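Local coordinates for ABC transporter substrate-binding protein (Rhizobium radiobacter, PDB 6TFX) that binds a mannityl-opine as the periplasmic solute-binding component of an ABC importer in a plant-pathogenic bacterium, at residues 53-58 against 165-170; 69-74 against 134-139. One frame throughout, in Å; residues are numbered along the deposited sequence.

Interaction 1: residues 53-58 against 165-170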
loop_
_atom_site.group_PDB
_atom_site.type_symbol
_atom_site.label_atom_id
_atom_site.label_comp_id
_atom_site.label_asym_id
_atom_site.label_seq_id
_atom_site.Cartn_x
_atom_site.Cartn_y
_atom_site.Cartn_z
ATOM N N GLU A 53 9.659 -0.023 -16.938
ATOM C CA GLU A 53 9.717 -0.067 -18.402
ATOM C C GLU A 53 8.647 0.864 -19.009
ATOM O O GLU A 53 7.760 1.338 -18.299
ATOM C CB GLU A 53 9.490 -1.513 -18.890
ATOM C CG GLU A 53 8.216 -2.169 -18.371
ATOM C CD GLU A 53 7.913 -3.587 -18.835
ATOM O OE1 GLU A 53 8.798 -4.472 -18.742
ATOM O OE2 GLU A 53 6.765 -3.819 -19.275
ATOM N N ALA A 54 8.690 1.065 -20.331
ATOM C CA ALA A 54 7.713 1.933 -21.011
ATOM C C ALA A 54 6.243 1.467 -20.813
ATOM O O ALA A 54 5.964 0.263 -20.796
ATOM C CB ALA A 54 8.014 1.961 -22.499
ATOM N N ASP A 55 5.301 2.425 -20.730
ATOM C CA ASP A 55 3.851 2.115 -20.655
ATOM C C ASP A 55 3.209 3.117 -21.645
ATOM O O ASP A 55 3.433 2.978 -22.851
ATOM C CB ASP A 55 3.289 2.243 -19.221
ATOM C CG ASP A 55 1.976 1.502 -18.954
ATOM O OD1 ASP A 55 1.599 0.633 -19.780
ATOM O OD2 ASP A 55 1.322 1.785 -17.900
ATOM N N LEU A 56 2.543 4.192 -21.164
ATOM C CA LEU A 56 2.002 5.196 -22.106
ATOM C C LEU A 56 3.144 5.899 -22.862
ATOM O O LEU A 56 3.000 6.206 -24.052
ATOM C CB LEU A 56 1.165 6.223 -21.349
ATOM C CG LEU A 56 0.731 7.459 -22.127
ATOM C CD1 LEU A 56 -0.243 7.104 -23.296
ATOM C CD2 LEU A 56 0.077 8.436 -21.183
ATOM N N ALA A 57 4.267 6.184 -22.153
ATOM C CA ALA A 57 5.446 6.801 -22.793
ATOM C C ALA A 57 6.216 5.727 -23.551
ATOM O O ALA A 57 6.583 4.718 -22.953
ATOM C CB ALA A 57 6.359 7.420 -21.752
ATOM N N GLU A 58 6.484 5.938 -24.840
ATOM C CA GLU A 58 7.267 4.939 -25.577
ATOM C C GLU A 58 8.778 5.162 -25.336
ATOM O O GLU A 58 9.564 4.224 -25.454
ATOM C CB GLU A 58 6.931 4.945 -27.077
ATOM C CG GLU A 58 7.138 6.284 -27.761
ATOM C CD GLU A 58 6.761 6.320 -29.230
ATOM O OE1 GLU A 58 6.234 5.305 -29.742
ATOM O OE2 GLU A 58 6.986 7.372 -29.870
ATOM N N VAL A 165 -12.492 5.600 -15.505
ATOM C CA VAL A 165 -12.141 5.466 -16.917
ATOM C C VAL A 165 -10.635 5.472 -16.975
ATOM O O VAL A 165 -10.019 6.444 -16.553
ATOM C CB VAL A 165 -12.688 6.619 -17.792
ATOM C CG1 VAL A 165 -12.250 6.447 -19.252
ATOM C CG2 VAL A 165 -14.210 6.727 -17.686
ATOM N N GLY A 166 -10.044 4.391 -17.463
ATOM C CA GLY A 166 -8.590 4.322 -17.623
ATOM C C GLY A 166 -8.209 3.850 -19.015
ATOM O O GLY A 166 -9.079 3.770 -19.891
ATOM N N PHE A 167 -6.902 3.627 -19.254
ATOM C CA PHE A 167 -6.471 3.056 -20.542
ATOM C C PHE A 167 -5.875 1.655 -20.344
ATOM O O PHE A 167 -5.326 1.065 -21.286
ATOM C CB PHE A 167 -5.532 3.979 -21.351
ATOM C CG PHE A 167 -4.226 4.334 -20.703
ATOM C CD1 PHE A 167 -3.195 3.404 -20.617
ATOM C CD2 PHE A 167 -3.990 5.624 -20.253
ATOM C CE1 PHE A 167 -1.971 3.752 -20.033
ATOM C CE2 PHE A 167 -2.765 5.975 -19.691
ATOM C CZ PHE A 167 -1.774 5.027 -19.557
ATOM N N GLY A 168 -6.038 1.127 -19.138
ATOM C CA GLY A 168 -5.574 -0.203 -18.748
ATOM C C GLY A 168 -6.338 -1.316 -19.450
ATOM O O GLY A 168 -7.303 -1.071 -20.208
ATOM N N PRO A 169 -5.928 -2.572 -19.183
ATOM C CA PRO A 169 -6.515 -3.704 -19.927
ATOM C C PRO A 169 -7.949 -4.066 -19.576
ATOM O O PRO A 169 -8.585 -4.768 -20.360
ATOM C CB PRO A 169 -5.554 -4.869 -19.622
ATOM C CG PRO A 169 -4.861 -4.482 -18.322
ATOM C CD PRO A 169 -4.746 -2.978 -18.388
ATOM N N PHE A 170 -8.453 -3.642 -18.383
ATOM C CA PHE A 170 -9.826 -3.981 -17.994
ATOM C C PHE A 170 -10.582 -2.732 -17.612
ATOM O O PHE A 170 -10.004 -1.822 -17.037
ATOM C CB PHE A 170 -9.832 -5.005 -16.844
ATOM C CG PHE A 170 -9.171 -6.301 -17.261
ATOM C CD1 PHE A 170 -9.876 -7.260 -17.983
ATOM C CD2 PHE A 170 -7.827 -6.535 -16.986
ATOM C CE1 PHE A 170 -9.243 -8.430 -18.436
ATOM C CE2 PHE A 170 -7.203 -7.716 -17.418
ATOM C CZ PHE A 170 -7.905 -8.638 -18.162
#
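L56 and F167 carry the apolar part of this contact, which joins the turn after strand 53-54, where the chain passes from the small 40-41/53-54 pair into strand 57-62, to the loop between helix 150-156 and strand 170-176. The ring of F167 reaches across with its far end leading, and its CZ lies 3.6 Å from CB of L56. Farther along the same leucine, CD2 comes within 4.0 Å of CE2 of F167, and the two side chains cross at about a right angle. CB of L56 approaches the ring obliquely. With CG of F167 set between its backbone N and carbonyl carbon (chi1 61°), the ring projects toward the 53-58 turn; W79 meets the same ring, the planes at about 55°. L56 packs further on V86 and L73.

The polar neighbour is D55, whose OD2 lies near the ring plane at the edge of F167, 4.4 Å from CE1. The carboxylate has stronger partners: OD1 makes a salt bridge with R191 and OD2 accepts a hydrogen bond from A38 N. In the 165-170 segment, Q80 bonds both G166 N and G168 O, bracketing the F167 backbone.

The joining is thus essentially hydrophobic, one leucine against one aromatic ring, and at its distance the salt-bridged D55 can probably add no more than a slight attraction to the ring edge.

Interaction 2: residues 69-74 against 134-139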
loop_
_atom_site.group_PDB
_atom_site.type_symbol
_atom_site.label_atom_id
_atom_site.label_comp_id
_atom_site.label_asym_id
_atom_site.label_seq_id
_atom_site.Cartn_x
_atom_site.Cartn_y
_atom_site.Cartn_z
ATOM N N TRP A 69 12.823 16.480 -17.834
ATOM C CA TRP A 69 12.545 15.173 -18.428
ATOM C C TRP A 69 11.500 15.312 -19.517
ATOM O O TRP A 69 10.453 15.929 -19.292
ATOM C CB TRP A 69 12.045 14.222 -17.351
ATOM C CG TRP A 69 13.106 13.881 -16.346
ATOM C CD1 TRP A 69 13.613 14.696 -15.372
ATOM C CD2 TRP A 69 13.765 12.621 -16.196
ATOM N NE1 TRP A 69 14.566 14.028 -14.639
ATOM C CE2 TRP A 69 14.663 12.744 -15.107
ATOM C CE3 TRP A 69 13.643 11.372 -16.845
ATOM C CZ2 TRP A 69 15.456 11.678 -14.668
ATOM C CZ3 TRP A 69 14.440 10.313 -16.412
ATOM C CH2 TRP A 69 15.328 10.470 -15.335
ATOM N N THR A 70 11.770 14.711 -20.679
ATOM C CA THR A 70 10.835 14.792 -21.806
ATOM C C THR A 70 10.357 13.388 -22.138
ATOM O O THR A 70 11.181 12.512 -22.399
ATOM C CB THR A 70 11.493 15.484 -23.009
ATOM O OG1 THR A 70 11.978 16.768 -22.584
ATOM C CG2 THR A 70 10.518 15.669 -24.173
ATOM N N PHE A 71 9.036 13.185 -22.079
ATOM C CA PHE A 71 8.400 11.900 -22.363
ATOM C C PHE A 71 7.666 11.941 -23.687
ATOM O O PHE A 71 6.858 12.842 -23.905
ATOM C CB PHE A 71 7.403 11.516 -21.250
ATOM C CG PHE A 71 8.089 11.165 -19.952
ATOM C CD1 PHE A 71 8.525 12.162 -19.082
ATOM C CD2 PHE A 71 8.333 9.837 -19.612
ATOM C CE1 PHE A 71 9.229 11.838 -17.921
ATOM C CE2 PHE A 71 9.006 9.514 -18.431
ATOM C CZ PHE A 71 9.467 10.514 -17.604
ATOM N N LYS A 72 7.950 10.966 -24.560
ATOM C CA LYS A 72 7.291 10.871 -25.858
ATOM C C LYS A 72 6.199 9.829 -25.726
ATOM O O LYS A 72 6.472 8.672 -25.394
ATOM C CB LYS A 72 8.285 10.525 -26.983
ATOM C CG LYS A 72 9.257 11.667 -27.301
ATOM C CD LYS A 72 8.602 12.783 -28.116
ATOM C CE LYS A 72 9.513 13.966 -28.341
ATOM N NZ LYS A 72 8.835 15.021 -29.141
ATOM N N LEU A 73 4.962 10.250 -25.925
ATOM C CA LEU A 73 3.837 9.351 -25.740
ATOM C C LEU A 73 3.599 8.483 -26.932
ATOM O O LEU A 73 3.803 8.897 -28.077
ATOM C CB LEU A 73 2.536 10.113 -25.411
ATOM C CG LEU A 73 2.611 11.133 -24.265
ATOM C CD1 LEU A 73 1.237 11.621 -23.925
ATOM C CD2 LEU A 73 3.268 10.537 -23.029
ATOM N N ARG A 74 3.113 7.282 -26.659
ATOM C CA ARG A 74 2.704 6.382 -27.710
ATOM C C ARG A 74 1.509 7.007 -28.441
ATOM O O ARG A 74 0.583 7.504 -27.775
ATOM C CB ARG A 74 2.246 5.079 -27.091
ATOM C CG ARG A 74 3.151 3.966 -27.359
ATOM C CD ARG A 74 2.541 2.755 -26.722
ATOM N NE ARG A 74 3.342 2.319 -25.587
ATOM C CZ ARG A 74 4.420 1.549 -25.690
ATOM N NH1 ARG A 74 4.856 1.154 -26.886
ATOM N NH2 ARG A 74 5.072 1.163 -24.601
ATOM N N SER A 134 14.475 8.699 -7.706
ATOM C CA SER A 134 13.414 7.704 -7.914
ATOM C C SER A 134 12.230 8.252 -8.724
ATOM O O SER A 134 11.096 7.780 -8.549
ATOM C CB SER A 134 12.940 7.185 -6.557
ATOM O OG SER A 134 12.456 8.253 -5.756
ATOM N N LEU A 135 12.492 9.211 -9.659
ATOM C CA LEU A 135 11.403 9.805 -10.440
ATOM C C LEU A 135 10.561 8.754 -11.171
ATOM O O LEU A 135 9.334 8.881 -11.218
ATOM C CB LEU A 135 11.948 10.835 -11.447
ATOM C CG LEU A 135 10.882 11.553 -12.300
ATOM C CD1 LEU A 135 9.920 12.411 -11.442
ATOM C CD2 LEU A 135 11.509 12.355 -13.396
ATOM N N LEU A 136 11.213 7.747 -11.784
ATOM C CA LEU A 136 10.429 6.768 -12.546
ATOM C C LEU A 136 9.421 6.026 -11.677
ATOM O O LEU A 136 8.298 5.824 -12.121
ATOM C CB LEU A 136 11.336 5.782 -13.305
ATOM C CG LEU A 136 12.182 6.394 -14.417
ATOM C CD1 LEU A 136 13.094 5.332 -15.024
ATOM C CD2 LEU A 136 11.319 7.063 -15.500
ATOM N N ALA A 137 9.766 5.714 -10.402
ATOM C CA ALA A 137 8.786 5.072 -9.496
ATOM C C ALA A 137 7.583 6.028 -9.311
ATOM O O ALA A 137 6.439 5.582 -9.355
ATOM C CB ALA A 137 9.432 4.798 -8.145
ATOM N N LEU A 138 7.840 7.343 -9.140
ATOM C CA LEU A 138 6.749 8.320 -8.956
ATOM C C LEU A 138 5.820 8.384 -10.175
ATOM O O LEU A 138 4.639 8.750 -10.060
ATOM C CB LEU A 138 7.320 9.716 -8.714
ATOM C CG LEU A 138 8.063 9.917 -7.388
ATOM C CD1 LEU A 138 8.630 11.337 -7.347
ATOM C CD2 LEU A 138 7.109 9.706 -6.198
ATOM N N LEU A 139 6.368 8.067 -11.359
ATOM C CA LEU A 139 5.595 8.160 -12.607
ATOM C C LEU A 139 5.044 6.818 -13.054
ATOM O O LEU A 139 4.555 6.703 -14.187
ATOM C CB LEU A 139 6.463 8.797 -13.725
ATOM C CG LEU A 139 7.030 10.188 -13.405
ATOM C CD1 LEU A 139 7.911 10.660 -14.542
ATOM C CD2 LEU A 139 5.895 11.207 -13.107
#
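The backbone N of L139, whose side chain meets F71, is shared by two carbonyls at the end of helix 135-138. It lies 3.1 Å from L135 O and equally far from L136 O, and both bonds are weak. This bifurcated bond closes the last turn of the short helix as L139 leaves helical geometry, and the side chains of L135, L136 and L139 all reach the aromatic side chains of the strand.

L135 makes a CH-pi contact with W69. Its CD2 methyl sits 3.5 Å from the centroid of the five-membered ring, only 4° off the ring normal, so that all five atoms of that ring are almost equally far from it. On the whole indole the methyl is therefore offset toward the rim. With CG anti to the backbone N (chi1 -178°), L135 extends from the helix to carry CD2 over the indole, its side chain running past that of W69 in the opposite direction. The indole is fixed at its polar end as well, since NE1 bonds Q66 O.

W69 and F71 alternate with T70 and K72 along strand 68-73 and turn to one face of a four-stranded antiparallel sheet. Helix 135-138 packs on that face, and helix 88-98 meets L73 and L139 there. Such a small mixed alpha/beta unit is consistent with the additional domain known in peptide-binding relatives of family 5.

F71 offers the far end of its ring. CD1 of L139 comes obliquely to within 3.4 Å of CZ of F71, a close fit, with CE1 of the same ring at 3.8 Å. CD2 of L136 stands at the edge, 4.4 Å from that CZ. W60 meets the F71 ring with the planes at about 25°, and I126 touches both F71 and L139.

In the fold
From the N terminus, the chain first passes through 53-58, leaves it along strand 57-62 and returns through strand 68-73, its antiparallel neighbour. It then runs through helix 88-98 and strands 113-118 and 123-128 before helix 135-138 packs back on the sheet, closing the inner loop at interaction 2. The outer loop closes later, when the segment ahead of strand 170-176 reaches 53-58 in interaction 1, so the second contact lies wholly within the span of the first. Their centres are about 13 Å apart. Probable hydrogen bonds from E58 N to K72 O and from R74 NE to D55 O join them directly, linking the turn at the start of strand 57-62 to the end of strand 68-73.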